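Local coordinates for small ribosomal subunit protein bS6 (Aquifex aeolicus, PDB 2J5A) that probably binds 16S ribosomal RNA together with protein bS18 as a structural component of the small ribosomal subunit, at residues Val13-Pro18 / Asn62-Phe67; Leu7-Thr12 / Ile100-Val105; Ile43-Asp48 / Leu68-Thr73. One frame throughout, in Å; residues are numbered along the deposited sequence.

Strand 8-16 enters first and supplies one side of two contacts. Its start, in Leu7-Thr12, meets the far end of the chain: contact 2 joins it to Ile100-Val105, the tail following strand 92-100, and so closes a loop that spans nearly the whole fold and encloses contacts 1 and 3. Its end, Val13-Pro18, pairs with Asn62-Phe67 in contact 1, closing a loop that holds helix 22-38 and strand 41-53. Contact 3 zips Ile43-Asp48 onto Leu68-Thr73 as a hairpin; its segments alternate with those of contact 1, so the two cross. Together they set strand 63-73 between 41-53 and 8-16, and a salt bridge from Arg65 to Asp48 ties contacts 1 and 3 directly.

Contact 1: residues Val13-Pro18 / Asn62-Phe67; sequences VFAVKP and NNARYF
The Tyr66 ring carries the methyl of Ala15 on one face, a CH-pi contact with CB 4.0 Å from the ring centroid, while CG1 of Val13 meets the ring at its edge, in plane. Across the sheet the rings of Phe14 and Phe67 meet obliquely, planes 36° apart, with Phe14 CZ 3.8 Å from Phe67 CB. Phe14 gets there because its CG sits between the backbone N and the carbonyl carbon (chi1 63°), which brings the ring over beside CB of Phe67. CG2 of Val16 lies at the edge of the Phe67 ring, and helix 22-38 covers this group, Phe29 stacking on Phe67. Between the two layers the antiparallel backbones bond in pairs: Phe14 with Phe67, and Val16 with Arg65, where Val16 N reaches Arg65 O at 2.7 Å. Past the strand end, Pro18 CG rests 3.3 Å from Asn63 O. The polar ends lead elsewhere: the Arg65 guanidinium makes salt bridges to Glu22 and Asp48, and Tyr66 OH bonds Arg94. This central pair of the ferredoxin-like S6 sheet thus has a helix-covered face of rings and Val16 with the paired Arg65 charge, a second face where tyrosine shields alanine, and four backbone bonds in between.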
loop_
_atom_site.group_PDB
_atom_site.type_symbol
_atom_site.label_atom_id
_atom_site.label_comp_id
_atom_site.label_asym_id
_atom_site.label_seq_id
_atom_site.Cartn_x
_atom_site.Cartn_y
_atom_site.Cartn_z
ATOM N N VAL A 13 -2.927 1.956 -1.024
ATOM C CA VAL A 13 -3.531 0.903 -1.809
ATOM C C VAL A 13 -2.616 0.722 -3.009
ATOM O O VAL A 13 -2.240 1.699 -3.648
ATOM C CB VAL A 13 -4.955 1.285 -2.319
ATOM C CG1 VAL A 13 -5.550 0.178 -3.165
ATOM C CG2 VAL A 13 -5.883 1.642 -1.185
ATOM N N PHE A 14 -2.256 -0.527 -3.309
ATOM C CA PHE A 14 -1.429 -0.827 -4.465
ATOM C C PHE A 14 -1.873 -2.133 -5.131
ATOM O O PHE A 14 -2.519 -2.992 -4.498
ATOM C CB PHE A 14 0.055 -0.852 -4.089
ATOM C CG PHE A 14 0.411 -1.915 -3.092
ATOM C CD1 PHE A 14 0.160 -1.736 -1.751
ATOM C CD2 PHE A 14 0.978 -3.128 -3.514
ATOM C CE1 PHE A 14 0.489 -2.716 -0.839
ATOM C CE2 PHE A 14 1.298 -4.115 -2.600
ATOM C CZ PHE A 14 1.061 -3.911 -1.275
ATOM N N ALA A 15 -1.532 -2.242 -6.421
ATOM C CA ALA A 15 -1.950 -3.340 -7.287
ATOM C C ALA A 15 -0.720 -4.057 -7.806
ATOM O O ALA A 15 0.168 -3.430 -8.377
ATOM C CB ALA A 15 -2.774 -2.821 -8.459
ATOM N N VAL A 16 -0.672 -5.370 -7.585
ATOM C CA VAL A 16 0.471 -6.216 -7.971
ATOM C C VAL A 16 0.159 -6.940 -9.285
ATOM O O VAL A 16 -0.969 -7.395 -9.484
ATOM C CB VAL A 16 0.762 -7.243 -6.874
ATOM C CG1 VAL A 16 1.828 -8.218 -7.309
ATOM C CG2 VAL A 16 1.134 -6.534 -5.584
ATOM N N LYS A 17 1.149 -7.055 -10.176
ATOM C CA LYS A 17 0.878 -7.635 -11.500
ATOM C C LYS A 17 0.431 -9.094 -11.336
ATOM O O LYS A 17 0.856 -9.772 -10.389
ATOM C CB LYS A 17 2.035 -7.453 -12.515
ATOM C CG LYS A 17 3.348 -8.106 -12.163
ATOM C CD LYS A 17 4.366 -8.061 -13.340
ATOM C CE LYS A 17 4.717 -6.638 -13.808
ATOM N NZ LYS A 17 6.208 -6.453 -14.111
ATOM N N PRO A 18 -0.510 -9.538 -12.185
ATOM C CA PRO A 18 -1.180 -10.832 -11.971
ATOM C C PRO A 18 -0.370 -12.096 -12.308
ATOM O O PRO A 18 -0.896 -13.176 -12.144
ATOM C CB PRO A 18 -2.422 -10.740 -12.876
ATOM C CG PRO A 18 -2.029 -9.819 -13.966
ATOM C CD PRO A 18 -1.024 -8.844 -13.376
ATOM N N ASN A 62 -5.036 -6.905 -17.506
ATOM C CA ASN A 62 -6.451 -6.566 -17.340
ATOM C C ASN A 62 -6.935 -6.832 -15.935
ATOM O O ASN A 62 -8.048 -6.457 -15.598
ATOM C CB ASN A 62 -7.316 -7.409 -18.289
ATOM C CG ASN A 62 -6.976 -7.183 -19.743
ATOM O OD1 ASN A 62 -6.827 -6.041 -20.190
ATOM N ND2 ASN A 62 -6.865 -8.274 -20.500
ATOM N N ASN A 63 -6.122 -7.533 -15.145
ATOM C CA ASN A 63 -6.444 -7.854 -13.755
ATOM C C ASN A 63 -5.230 -7.508 -12.893
ATOM O O ASN A 63 -4.130 -7.324 -13.417
ATOM C CB ASN A 63 -6.769 -9.352 -13.605
ATOM C CG ASN A 63 -7.970 -9.790 -14.434
ATOM O OD1 ASN A 63 -9.144 -9.609 -14.029
ATOM N ND2 ASN A 63 -7.693 -10.363 -15.605
ATOM N N ALA A 64 -5.420 -7.438 -11.581
ATOM C CA ALA A 64 -4.299 -7.216 -10.657
ATOM C C ALA A 64 -4.669 -7.586 -9.230
ATOM O O ALA A 64 -5.836 -7.626 -8.890
ATOM C CB ALA A 64 -3.839 -5.752 -10.725
ATOM N N ARG A 65 -3.663 -7.838 -8.400
ATOM C CA ARG A 65 -3.881 -8.146 -6.993
ATOM C C ARG A 65 -3.800 -6.874 -6.112
ATOM O O ARG A 65 -2.742 -6.230 -6.029
ATOM C CB ARG A 65 -2.857 -9.180 -6.516
ATOM C CG ARG A 65 -2.978 -9.521 -5.038
ATOM C CD ARG A 65 -4.362 -10.048 -4.677
ATOM N NE ARG A 65 -4.294 -10.795 -3.431
ATOM C CZ ARG A 65 -3.902 -12.067 -3.337
ATOM N NH1 ARG A 65 -3.560 -12.759 -4.413
ATOM N NH2 ARG A 65 -3.868 -12.648 -2.151
ATOM N N TYR A 66 -4.907 -6.558 -5.436
ATOM C CA TYR A 66 -5.031 -5.351 -4.643
ATOM C C TYR A 66 -4.879 -5.620 -3.176
ATOM O O TYR A 66 -5.562 -6.482 -2.630
ATOM C CB TYR A 66 -6.394 -4.680 -4.867
ATOM C CG TYR A 66 -6.474 -3.796 -6.096
ATOM C CD1 TYR A 66 -6.842 -4.319 -7.319
ATOM C CD2 TYR A 66 -6.205 -2.450 -6.024
ATOM C CE1 TYR A 66 -6.929 -3.528 -8.454
ATOM C CE2 TYR A 66 -6.297 -1.642 -7.148
ATOM C CZ TYR A 66 -6.665 -2.199 -8.360
ATOM O OH TYR A 66 -6.766 -1.426 -9.480
ATOM N N PHE A 67 -3.987 -4.852 -2.546
ATOM C CA PHE A 67 -3.837 -4.807 -1.103
ATOM C C PHE A 67 -4.054 -3.369 -0.604
ATOM O O PHE A 67 -3.829 -2.411 -1.330
ATOM C CB PHE A 67 -2.440 -5.274 -0.659
ATOM C CG PHE A 67 -2.114 -6.706 -1.001
ATOM C CD1 PHE A 67 -2.606 -7.748 -0.228
ATOM C CD2 PHE A 67 -1.268 -7.012 -2.059
ATOM C CE1 PHE A 67 -2.307 -9.035 -0.517
ATOM C CE2 PHE A 67 -0.955 -8.329 -2.348
ATOM C CZ PHE A 67 -1.492 -9.344 -1.581
#

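Contact 2: residues Leu7-Thr12 / Ile100-Val105; sequences LRYYET and IKESEV
Tyr9 lays its ring along the aliphatic stem of Glu102, the two side chains side by side and pointing the same way. Glu102 CB and CG both lie over one ring face, CG 4.2 Å from the ring centroid in a CH-pi contact, and the carboxylate plane is turned only 9° from that of the ring. The extended Glu102 chain, with CG anti to its own backbone N (chi1 -175°), is what carries the stem along the ring as far as CZ. Val105 crosses Tyr9 at about a right angle, its CG2 3.7 Å from Tyr9 CD2. Nearer the backbone, Ile100 CG1 packs 3.9 Å from Tyr9 CB, and its CG2 branch touches CB of Glu11, whose carboxylate turns to Gln70. Ile100 N gives a 2.9 Å bond to Tyr9 O, approaching well above the carbonyl plane. A water then completes the link, accepting from Tyr9 N and donating to Ile100 O. The turn after Ile100 is a short 3-10 segment, fastened where Lys101 N bonds Glu104 OE1 at 2.8 Å, and it brings Glu102 and Val105 round to the tyrosine. A serine in place of Tyr9 takes away the ring under the Glu102 stem and Val105 CG2, and the tail would probably be free to shift from strand 8-16. Leaving edge strand 92-100 and folding back on the Tyr9 side of the sheet, the C-terminal tail is therefore fixed mostly by apolar and CH-pi packing at the surface, with one direct backbone bond and one water bridge supplying the polar part.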
loop_
_atom_site.group_PDB
_atom_site.type_symbol
_atom_site.label_atom_id
_atom_site.label_comp_id
_atom_site.label_asym_id
_atom_site.label_seq_id
_atom_site.Cartn_x
_atom_site.Cartn_y
_atom_site.Cartn_z
ATOM N N LEU A 7 2.004 13.412 14.401
ATOM C CA LEU A 7 1.532 12.056 14.166
ATOM C C LEU A 7 0.394 12.135 13.152
ATOM O O LEU A 7 -0.661 12.713 13.434
ATOM C CB LEU A 7 1.061 11.398 15.472
ATOM C CG LEU A 7 0.938 9.868 15.556
ATOM C CD1 LEU A 7 -0.500 9.417 15.422
ATOM C CD2 LEU A 7 1.817 9.174 14.527
ATOM N N ARG A 8 0.641 11.589 11.956
ATOM C CA ARG A 8 -0.343 11.589 10.861
ATOM C C ARG A 8 -0.737 10.178 10.462
ATOM O O ARG A 8 0.039 9.234 10.652
ATOM C CB ARG A 8 0.204 12.322 9.640
ATOM C CG ARG A 8 -0.387 13.710 9.399
ATOM C CD ARG A 8 0.540 14.843 9.809
ATOM N NE ARG A 8 0.294 16.049 9.006
ATOM C CZ ARG A 8 0.641 17.295 9.353
ATOM N NH1 ARG A 8 1.252 17.550 10.513
ATOM N NH2 ARG A 8 0.355 18.305 8.529
ATOM N N TYR A 9 -1.940 10.066 9.895
ATOM C CA TYR A 9 -2.511 8.801 9.490
ATOM C C TYR A 9 -2.633 8.734 7.956
ATOM O O TYR A 9 -3.010 9.710 7.286
ATOM C CB TYR A 9 -3.861 8.557 10.177
ATOM C CG TYR A 9 -3.747 8.580 11.682
ATOM C CD1 TYR A 9 -3.689 9.784 12.372
ATOM C CD2 TYR A 9 -3.668 7.409 12.411
ATOM C CE1 TYR A 9 -3.560 9.823 13.753
ATOM C CE2 TYR A 9 -3.543 7.434 13.791
ATOM C CZ TYR A 9 -3.491 8.648 14.456
ATOM O OH TYR A 9 -3.363 8.692 15.831
ATOM N N TYR A 10 -2.283 7.568 7.412
ATOM C CA TYR A 10 -2.228 7.385 5.968
ATOM C C TYR A 10 -2.816 6.048 5.589
ATOM O O TYR A 10 -2.856 5.102 6.392
ATOM C CB TYR A 10 -0.790 7.479 5.459
ATOM C CG TYR A 10 -0.065 8.787 5.779
ATOM C CD1 TYR A 10 -0.189 9.895 4.948
ATOM C CD2 TYR A 10 0.755 8.906 6.906
ATOM C CE1 TYR A 10 0.470 11.092 5.233
ATOM C CE2 TYR A 10 1.429 10.093 7.183
ATOM C CZ TYR A 10 1.268 11.185 6.348
ATOM O OH TYR A 10 1.926 12.378 6.607
ATOM N N GLU A 11 -3.280 5.984 4.354
ATOM C CA GLU A 11 -3.771 4.764 3.764
ATOM C C GLU A 11 -3.086 4.602 2.422
ATOM O O GLU A 11 -2.981 5.579 1.675
ATOM C CB GLU A 11 -5.273 4.827 3.574
ATOM C CG GLU A 11 -5.853 3.566 3.000
ATOM C CD GLU A 11 -7.350 3.574 3.042
ATOM O OE1 GLU A 11 -7.909 3.534 4.157
ATOM O OE2 GLU A 11 -7.974 3.613 1.954
ATOM N N THR A 12 -2.598 3.381 2.153
ATOM C CA THR A 12 -1.933 3.027 0.895
ATOM C C THR A 12 -2.685 1.859 0.266
ATOM O O THR A 12 -3.048 0.915 0.941
ATOM C CB THR A 12 -0.464 2.604 1.132
ATOM O OG1 THR A 12 0.264 3.694 1.702
ATOM C CG2 THR A 12 0.208 2.169 -0.130
ATOM N N ILE A 100 -5.469 10.168 5.723
ATOM C CA ILE A 100 -6.809 9.971 6.274
ATOM C C ILE A 100 -6.891 10.583 7.677
ATOM O O ILE A 100 -5.870 10.958 8.277
ATOM C CB ILE A 100 -7.214 8.466 6.349
ATOM C CG1 ILE A 100 -6.213 7.647 7.177
ATOM C CG2 ILE A 100 -7.354 7.866 4.939
ATOM C CD1 ILE A 100 -6.704 6.291 7.552
ATOM N N LYS A 101 -8.109 10.689 8.192
ATOM C CA LYS A 101 -8.313 11.158 9.556
ATOM C C LYS A 101 -8.108 9.987 10.474
ATOM O O LYS A 101 -8.160 8.837 10.041
ATOM C CB LYS A 101 -9.730 11.705 9.752
ATOM C CG LYS A 101 -10.005 13.049 9.101
ATOM C CD LYS A 101 -11.486 13.416 9.275
ATOM C CE LYS A 101 -11.780 14.873 8.880
ATOM N NZ LYS A 101 -13.154 15.338 9.287
ATOM N N GLU A 102 -7.891 10.282 11.746
ATOM C CA GLU A 102 -7.757 9.263 12.772
ATOM C C GLU A 102 -9.033 8.448 12.916
ATOM O O GLU A 102 -8.989 7.264 13.239
ATOM C CB GLU A 102 -7.427 9.917 14.116
ATOM C CG GLU A 102 -7.162 8.894 15.220
ATOM C CD GLU A 102 -6.829 9.506 16.557
ATOM O OE1 GLU A 102 -6.806 10.753 16.668
ATOM O OE2 GLU A 102 -6.589 8.717 17.502
ATOM N N SER A 103 -10.169 9.100 12.687
ATOM C CA SER A 103 -11.478 8.468 12.825
ATOM C C SER A 103 -11.780 7.547 11.641
ATOM O O SER A 103 -12.753 6.783 11.670
ATOM C CB SER A 103 -12.571 9.540 12.931
ATOM O OG SER A 103 -12.749 10.206 11.694
ATOM N N GLU A 104 -10.955 7.640 10.595
ATOM C CA GLU A 104 -11.098 6.786 9.425
ATOM C C GLU A 104 -10.287 5.495 9.535
ATOM O O GLU A 104 -10.370 4.647 8.651
ATOM C CB GLU A 104 -10.711 7.566 8.179
ATOM C CG GLU A 104 -11.591 8.776 7.983
ATOM C CD GLU A 104 -11.318 9.497 6.698
ATOM O OE1 GLU A 104 -10.271 10.155 6.574
ATOM O OE2 GLU A 104 -12.176 9.422 5.810
ATOM N N VAL A 105 -9.520 5.340 10.612
ATOM C CA VAL A 105 -8.752 4.124 10.821
ATOM C C VAL A 105 -9.724 3.026 11.195
ATOM O O VAL A 105 -10.589 3.229 12.049
ATOM C CB VAL A 105 -7.693 4.278 11.924
ATOM C CG1 VAL A 105 -6.964 2.951 12.151
ATOM C CG2 VAL A 105 -6.714 5.409 11.571
HETATM O O HOH W 1 -3.659 12.222 9.501
#

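Contact 3: residues Ile43-Asp48 / Leu68-Thr73; sequences ILYEED and LVQFKT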
loop_
_atom_site.group_PDB
_atom_site.type_symbol
_atom_site.label_atom_id
_atom_site.label_comp_id
_atom_site.label_asym_id
_atom_site.label_seq_id
_atom_site.Cartn_x
_atom_site.Cartn_y
_atom_site.Cartn_z
ATOM N N ILE A 43 1.727 -0.027 11.512
ATOM C CA ILE A 43 0.638 -0.609 10.737
ATOM C C ILE A 43 -0.586 -0.767 11.644
ATOM O O ILE A 43 -0.527 -1.477 12.646
ATOM C CB ILE A 43 1.013 -1.994 10.138
ATOM C CG1 ILE A 43 2.295 -1.903 9.282
ATOM C CG2 ILE A 43 -0.154 -2.566 9.318
ATOM C CD1 ILE A 43 2.171 -1.094 7.975
ATOM N N LEU A 44 -1.679 -0.103 11.264
ATOM C CA LEU A 44 -2.922 -0.084 12.027
ATOM C C LEU A 44 -3.983 -1.015 11.474
ATOM O O LEU A 44 -4.890 -1.417 12.193
ATOM C CB LEU A 44 -3.505 1.332 12.034
ATOM C CG LEU A 44 -2.596 2.463 12.530
ATOM C CD1 LEU A 44 -3.348 3.758 12.421
ATOM C CD2 LEU A 44 -2.135 2.235 13.971
ATOM N N TYR A 45 -3.898 -1.331 10.188
ATOM C CA TYR A 45 -4.970 -2.034 9.523
ATOM C C TYR A 45 -4.519 -2.490 8.144
ATOM O O TYR A 45 -3.599 -1.907 7.551
ATOM C CB TYR A 45 -6.183 -1.114 9.405
ATOM C CG TYR A 45 -7.388 -1.762 8.793
ATOM C CD1 TYR A 45 -8.138 -2.693 9.501
ATOM C CD2 TYR A 45 -7.761 -1.472 7.496
ATOM C CE1 TYR A 45 -9.244 -3.288 8.935
ATOM C CE2 TYR A 45 -8.862 -2.059 6.923
ATOM C CZ TYR A 45 -9.603 -2.958 7.643
ATOM O OH TYR A 45 -10.705 -3.529 7.052
ATOM N N GLU A 46 -5.158 -3.546 7.653
ATOM C CA GLU A 46 -4.823 -4.116 6.372
ATOM C C GLU A 46 -5.971 -4.931 5.818
ATOM O O GLU A 46 -6.691 -5.572 6.575
ATOM C CB GLU A 46 -3.541 -4.956 6.474
ATOM C CG GLU A 46 -3.648 -6.295 7.200
ATOM C CD GLU A 46 -2.270 -6.903 7.486
ATOM O OE1 GLU A 46 -1.642 -6.508 8.487
ATOM O OE2 GLU A 46 -1.799 -7.748 6.697
ATOM N N GLU A 47 -6.141 -4.870 4.492
ATOM C CA GLU A 47 -7.146 -5.631 3.748
ATOM C C GLU A 47 -6.471 -6.251 2.507
ATOM O O GLU A 47 -5.668 -5.592 1.821
ATOM C CB GLU A 47 -8.301 -4.708 3.296
ATOM C CG GLU A 47 -9.429 -4.530 4.316
ATOM C CD GLU A 47 -10.379 -3.376 4.022
ATOM O OE1 GLU A 47 -10.189 -2.609 3.040
ATOM O OE2 GLU A 47 -11.340 -3.216 4.810
ATOM N N ASP A 48 -6.823 -7.504 2.226
ATOM C CA ASP A 48 -6.502 -8.153 0.978
ATOM C C ASP A 48 -7.767 -8.149 0.151
ATOM O O ASP A 48 -8.783 -8.662 0.582
ATOM C CB ASP A 48 -6.061 -9.577 1.237
ATOM C CG ASP A 48 -5.533 -10.269 0.003
ATOM O OD1 ASP A 48 -5.846 -9.864 -1.147
ATOM O OD2 ASP A 48 -4.802 -11.250 0.212
ATOM N N LEU A 68 -4.436 -3.245 0.666
ATOM C CA LEU A 68 -4.656 -1.960 1.333
ATOM C C LEU A 68 -4.060 -2.032 2.720
ATOM O O LEU A 68 -4.288 -3.013 3.435
ATOM C CB LEU A 68 -6.166 -1.658 1.450
ATOM C CG LEU A 68 -6.629 -0.331 2.076
ATOM C CD1 LEU A 68 -8.003 0.019 1.538
ATOM C CD2 LEU A 68 -6.621 -0.338 3.621
ATOM N N VAL A 69 -3.314 -0.988 3.096
ATOM C CA VAL A 69 -2.736 -0.879 4.445
ATOM C C VAL A 69 -2.920 0.561 4.990
ATOM O O VAL A 69 -2.796 1.552 4.255
ATOM C CB VAL A 69 -1.243 -1.377 4.482
ATOM C CG1 VAL A 69 -0.307 -0.401 3.832
ATOM C CG2 VAL A 69 -0.781 -1.681 5.930
ATOM N N GLN A 70 -3.293 0.656 6.260
ATOM C CA GLN A 70 -3.330 1.935 6.958
ATOM C C GLN A 70 -2.237 1.931 7.997
ATOM O O GLN A 70 -1.872 0.873 8.557
ATOM C CB GLN A 70 -4.675 2.212 7.628
ATOM C CG GLN A 70 -5.873 2.126 6.697
ATOM C CD GLN A 70 -7.173 2.333 7.436
ATOM O OE1 GLN A 70 -7.282 1.993 8.610
ATOM N NE2 GLN A 70 -8.166 2.914 6.755
ATOM N N PHE A 71 -1.677 3.108 8.209
ATOM C CA PHE A 71 -0.561 3.251 9.115
ATOM C C PHE A 71 -0.493 4.676 9.651
ATOM O O PHE A 71 -1.120 5.594 9.104
ATOM C CB PHE A 71 0.749 2.827 8.436
ATOM C CG PHE A 71 1.187 3.723 7.296
ATOM C CD1 PHE A 71 0.709 3.518 6.012
ATOM C CD2 PHE A 71 2.109 4.736 7.505
ATOM C CE1 PHE A 71 1.117 4.331 4.955
ATOM C CE2 PHE A 71 2.525 5.569 6.459
ATOM C CZ PHE A 71 2.024 5.355 5.174
ATOM N N LYS A 72 0.228 4.829 10.763
ATOM C CA LYS A 72 0.475 6.140 11.357
ATOM C C LYS A 72 1.977 6.374 11.457
ATOM O O LYS A 72 2.750 5.432 11.578
ATOM C CB LYS A 72 -0.236 6.294 12.708
ATOM C CG LYS A 72 0.192 5.347 13.833
ATOM C CD LYS A 72 -0.567 5.712 15.138
ATOM C CE LYS A 72 -0.457 4.664 16.240
ATOM N NZ LYS A 72 -1.547 4.865 17.269
ATOM N N THR A 73 2.396 7.625 11.353
ATOM C CA THR A 73 3.822 7.946 11.432
ATOM C C THR A 73 4.053 9.420 11.732
ATOM O O THR A 73 3.247 10.269 11.359
ATOM C CB THR A 73 4.564 7.631 10.108
ATOM O OG1 THR A 73 5.979 7.747 10.306
ATOM C CG2 THR A 73 4.151 8.591 9.009
#
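Tyr45 and Gln70 cross obliquely, the ring plane 54° from the amide plane, and Gln70 OE1 comes within 3.4 Å of Tyr45 CB. The amide is held by others: NE2 bonds Glu11, and OE1 accepts from the backbone N of Lys106. A chi1 near 180° (-177°) lays the Tyr45 ring along the strand with its OH by Glu47 OE2, which lies in the ring plane at the edge, at a separation so short that its exact length is doubtful. Leu68 CD2 also meets that ring at its edge, while Leu68 and Glu47 lie side by side, Leu68 CD1 3.7 Å from Glu47 OE1. On the opposite face, under helix 22-38, Ile43 crosses Val69 at about a right angle; their CG2 methyls are 3.6 Å apart. Glu46, beside Val69, turns its carboxylate to Lys33 of that helix. Leu44 crosses Lys72 at a similar angle, resting CD2 on the aliphatic chain at CE (3.7 Å). Leu44 belongs to a classic beta bulge: it and Tyr45 both face Gln70, whose O takes a 2.9 Å bond from Leu44 N and a weak one from Tyr45 N. Beyond it the register is regular, with Glu47 N bonding Leu68 O at 2.8 Å. The helix side is thus mainly apolar, with the Glu46-Lys33 pair at its rim, while the other mixes Leu68 with polar groups of Tyr45, Glu47 and Gln70, the last also reaching the C-terminal tail.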